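Local coordinates for protein beta-lactamase Rm3 (Uncultured bacterium, PDB 5IQK) that hydrolyses the beta-lactam ring of antibiotics as a zinc-dependent subclass B3 metallo-beta-lactamase, probably conferring antibiotic resistance, at residues A[22-27]-A[35-40]. Numbering follows the deposited sequence.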
ATOM      1  N   ASN A  22       0.161   2.252  18.062  1.00 25.62           N
ATOM      2  CA  ASN A  22       0.068   3.539  17.391  1.00 25.49           C
ATOM      3  C   ASN A  22      -0.236   3.411  15.897  1.00 21.66           C
ATOM      4  O   ASN A  22      -0.077   4.376  15.157  1.00 21.59           O
ATOM      5  CB  ASN A  22       1.360   4.338  17.592  1.00 22.37           C
ATOM      6  CG  ASN A  22       2.588   3.619  17.042  1.00 24.07           C
ATOM      7  OD1 ASN A  22       2.690   2.395  17.118  1.00 28.72           O
ATOM      8  ND2 ASN A  22       3.514   4.378  16.468  1.00 24.83           N
ATOM      9  N   THR A  23      -0.656   2.222  15.469  1.00 21.25           N
ATOM     10  CA  THR A  23      -0.984   1.978  14.056  1.00 22.06           C
ATOM     11  C   THR A  23      -2.498   1.916  13.838  1.00 20.90           C
ATOM     12  O   THR A  23      -3.175   1.098  14.457  1.00 22.80           O
ATOM     13  CB  THR A  23      -0.350   0.667  13.551  1.00 21.80           C
ATOM     14  OG1 THR A  23       1.080   0.725  13.680  1.00 23.70           O
ATOM     15  CG2 THR A  23      -0.722   0.413  12.068  1.00 19.05           C
ATOM     16  N   TYR A  24      -3.018   2.766  12.952  1.00 19.27           N
ATOM     17  CA  TYR A  24      -4.466   2.838  12.716  1.00 22.84           C
ATOM     18  C   TYR A  24      -4.802   2.653  11.242  1.00 19.49           C
ATOM     19  O   TYR A  24      -4.019   3.059  10.384  1.00 19.98           O
ATOM     20  CB  TYR A  24      -5.029   4.179  13.143  1.00 19.19           C
ATOM     21  CG  TYR A  24      -4.798   4.509  14.598  1.00 19.55           C
ATOM     22  CD1 TYR A  24      -5.813   4.352  15.521  1.00 23.92           C
ATOM     23  CD2 TYR A  24      -3.566   4.973  15.040  1.00 23.62           C
ATOM     24  CE1 TYR A  24      -5.615   4.656  16.862  1.00 25.86           C
ATOM     25  CE2 TYR A  24      -3.365   5.278  16.373  1.00 21.88           C
ATOM     26  CZ  TYR A  24      -4.395   5.112  17.275  1.00 23.84           C
ATOM     27  OH  TYR A  24      -4.199   5.411  18.606  1.00 24.54           O
ATOM     28  N   TYR A  25      -5.984   2.111  10.962  1.00 18.56           N
ATOM     29  CA  TYR A  25      -6.519   2.059   9.590  1.00 20.37           C
ATOM     30  C   TYR A  25      -7.387   3.288   9.291  1.00 19.76           C
ATOM     31  O   TYR A  25      -8.316   3.587  10.042  1.00 23.68           O
ATOM     32  CB  TYR A  25      -7.337   0.790   9.387  1.00 18.03           C
ATOM     33  CG  TYR A  25      -7.724   0.542   7.933  1.00 17.04           C
ATOM     34  CD1 TYR A  25      -6.838  -0.069   7.060  1.00 20.36           C
ATOM     35  CD2 TYR A  25      -8.961   0.937   7.449  1.00 17.71           C
ATOM     36  CE1 TYR A  25      -7.182  -0.304   5.727  1.00 19.76           C
ATOM     37  CE2 TYR A  25      -9.326   0.697   6.101  1.00 19.38           C
ATOM     38  CZ  TYR A  25      -8.424   0.089   5.263  1.00 18.94           C
ATOM     39  OH  TYR A  25      -8.762  -0.138   3.950  1.00 17.70           O
ATOM     40  N   VAL A  26      -7.085   4.002   8.208  1.00 18.68           N
ATOM     41  CA  VAL A  26      -7.847   5.202   7.851  1.00 16.43           C
ATOM     42  C   VAL A  26      -8.289   5.185   6.385  1.00 17.46           C
ATOM     43  O   VAL A  26      -8.650   6.227   5.824  1.00 19.49           O
ATOM     44  CB  VAL A  26      -7.038   6.494   8.122  1.00 20.44           C
ATOM     45  CG1 VAL A  26      -6.837   6.690   9.614  1.00 19.94           C
ATOM     46  CG2 VAL A  26      -5.703   6.448   7.411  1.00 19.56           C
ATOM     47  N   GLY A  27      -8.284   3.993   5.790  1.00 18.80           N
ATOM     48  CA  GLY A  27      -8.619   3.826   4.389  1.00 17.48           C
ATOM     49  C   GLY A  27     -10.096   3.580   4.104  1.00 19.92           C
ATOM     50  O   GLY A  27     -10.983   3.991   4.862  1.00 18.15           O
ATOM     51  N   LEU A  35      -2.309   4.961   9.264  1.00 19.00           N
ATOM     52  CA  LEU A  35      -1.737   6.050  10.051  1.00 23.69           C
ATOM     53  C   LEU A  35      -0.914   5.491  11.209  1.00 23.13           C
ATOM     54  O   LEU A  35      -1.394   4.658  11.977  1.00 20.72           O
ATOM     55  CB  LEU A  35      -2.852   6.961  10.570  1.00 19.08           C
ATOM     56  CG  LEU A  35      -2.446   8.248  11.292  1.00 23.17           C
ATOM     57  CD1 LEU A  35      -1.879   9.255  10.302  1.00 23.78           C
ATOM     58  CD2 LEU A  35      -3.659   8.825  12.046  1.00 22.28           C
ATOM     59  N   VAL A  36       0.335   5.934  11.311  1.00 20.05           N
ATOM     60  CA  VAL A  36       1.216   5.514  12.382  1.00 22.92           C
ATOM     61  C   VAL A  36       1.624   6.769  13.160  1.00 21.65           C
ATOM     62  O   VAL A  36       2.313   7.639  12.630  1.00 22.70           O
ATOM     63  CB  VAL A  36       2.475   4.768  11.865  1.00 23.50           C
ATOM     64  CG1 VAL A  36       3.241   4.169  13.049  1.00 24.23           C
ATOM     65  CG2 VAL A  36       2.100   3.692  10.832  1.00 21.51           C
ATOM     66  N   THR A  37       1.195   6.858  14.410  1.00 23.59           N
ATOM     67  CA  THR A  37       1.216   8.125  15.134  1.00 25.89           C
ATOM     68  C   THR A  37       2.357   8.259  16.143  1.00 24.41           C
ATOM     69  O   THR A  37       2.926   7.268  16.602  1.00 27.57           O
ATOM     70  CB  THR A  37      -0.100   8.333  15.896  1.00 25.88           C
ATOM     71  OG1 THR A  37      -0.232   7.318  16.897  1.00 26.67           O
ATOM     72  CG2 THR A  37      -1.305   8.265  14.941  1.00 25.22           C
ATOM     73  N   SER A  38       2.670   9.503  16.485  1.00 26.82           N
ATOM     74  CA  SER A  38       3.580   9.796  17.589  1.00 25.20           C
ATOM     75  C   SER A  38       3.314  11.217  18.063  1.00 29.48           C
ATOM     76  O   SER A  38       2.636  11.986  17.386  1.00 26.70           O
ATOM     77  CB  SER A  38       5.042   9.628  17.168  1.00 25.30           C
ATOM     78  OG  SER A  38       5.549  10.825  16.603  1.00 25.86           O
ATOM     79  N   PRO A  39       3.836  11.578  19.246  1.00 30.91           N
ATOM     80  CA  PRO A  39       3.633  12.953  19.715  1.00 33.67           C
ATOM     81  C   PRO A  39       4.443  13.975  18.914  1.00 35.11           C
ATOM     82  O   PRO A  39       4.222  15.178  19.047  1.00 38.78           O
ATOM     83  CB  PRO A  39       4.094  12.895  21.173  1.00 35.72           C
ATOM     84  CG  PRO A  39       5.030  11.738  21.232  1.00 35.77           C
ATOM     85  CD  PRO A  39       4.501  10.736  20.256  1.00 34.66           C
ATOM     86  N   GLN A  40       5.364  13.485  18.091  1.00 32.17           N
ATOM     87  CA  GLN A  40       6.178  14.332  17.226  1.00 33.37           C
ATOM     88  C   GLN A  40       5.631  14.392  15.794  1.00 34.40           C
ATOM     89  O   GLN A  40       6.274  14.927  14.900  1.00 32.84           O
ATOM     90  CB  GLN A  40       7.620  13.829  17.208  1.00 34.49           C
ATOM     91  CG  GLN A  40       8.318  13.924  18.569  1.00 33.85           C
ATOM     92  CD  GLN A  40       9.716  13.354  18.544  1.00 37.32           C
ATOM     93  OE1 GLN A  40      10.463  13.561  17.589  1.00 39.35           O
ATOM     94  NE2 GLN A  40      10.081  12.628  19.597  1.00 39.53           N
TER
HETATM   95  O   HOH W   1      -1.799   6.497  19.264  1.00 27.43           O
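The Tyr24 ring turns one edge to the facing strand: the backbone O of Leu35 lies near the ring plane, while CE2 comes within 3.9 Å of the methyl CG2 of Thr37, the two side chains crossing at about a right angle. At the phenol end a water, also in the ring plane, joins Tyr24 OH to Thr37 OG1. Phe65 meets the same ring edge to face. The second flat group, the Asn22 carboxamide, reaches across to Thr37 and donates from ND2 to its O (3.0 Å). This bond is nearly straight, 170° at the hydrogen, and coplanar with both the amide and the acceptor carbonyl. Asn22 CG sits between the backbone N and carbonyl carbon (chi1 60°), which sets the amide beside the neighbouring strand. There Asn22 ND2 lies 3.4 Å from Val36 CG1. The other end of the amide, OD1, is hydrogen-bonded to Ser166 OG; Ser166 also bonds Thr23 OG1.

Between the Tyr24 ring and the Asn22 amide, which lie toward different faces, runs the antiparallel ladder of a beta hairpin formed by strands 23-25 and 34-36, within one of the two central sheets of the metallo-beta-lactamase fold. Tyr24 and Leu35 are its hydrogen-bonded pair, linked by Tyr24 N to Leu35 O (2.7 Å) and Leu35 N to Tyr24 O (2.8 Å); Thr23 and Val36 are the non-hydrogen-bonded pair. One step on, Thr37 N donates to Asn22 O at 2.9 Å. On the Tyr24 face, Val26 CG1 packs against Leu35 CB (4.1 Å), and both residues touch Ile60 of helix 53-62.

Asn22 thus bonds Thr37 through both its backbone and its side chain, extending the polar pairing past the last bridge of the hairpin, and with Ser166 holding OD1 the rotation of the amide is fixed from two sides.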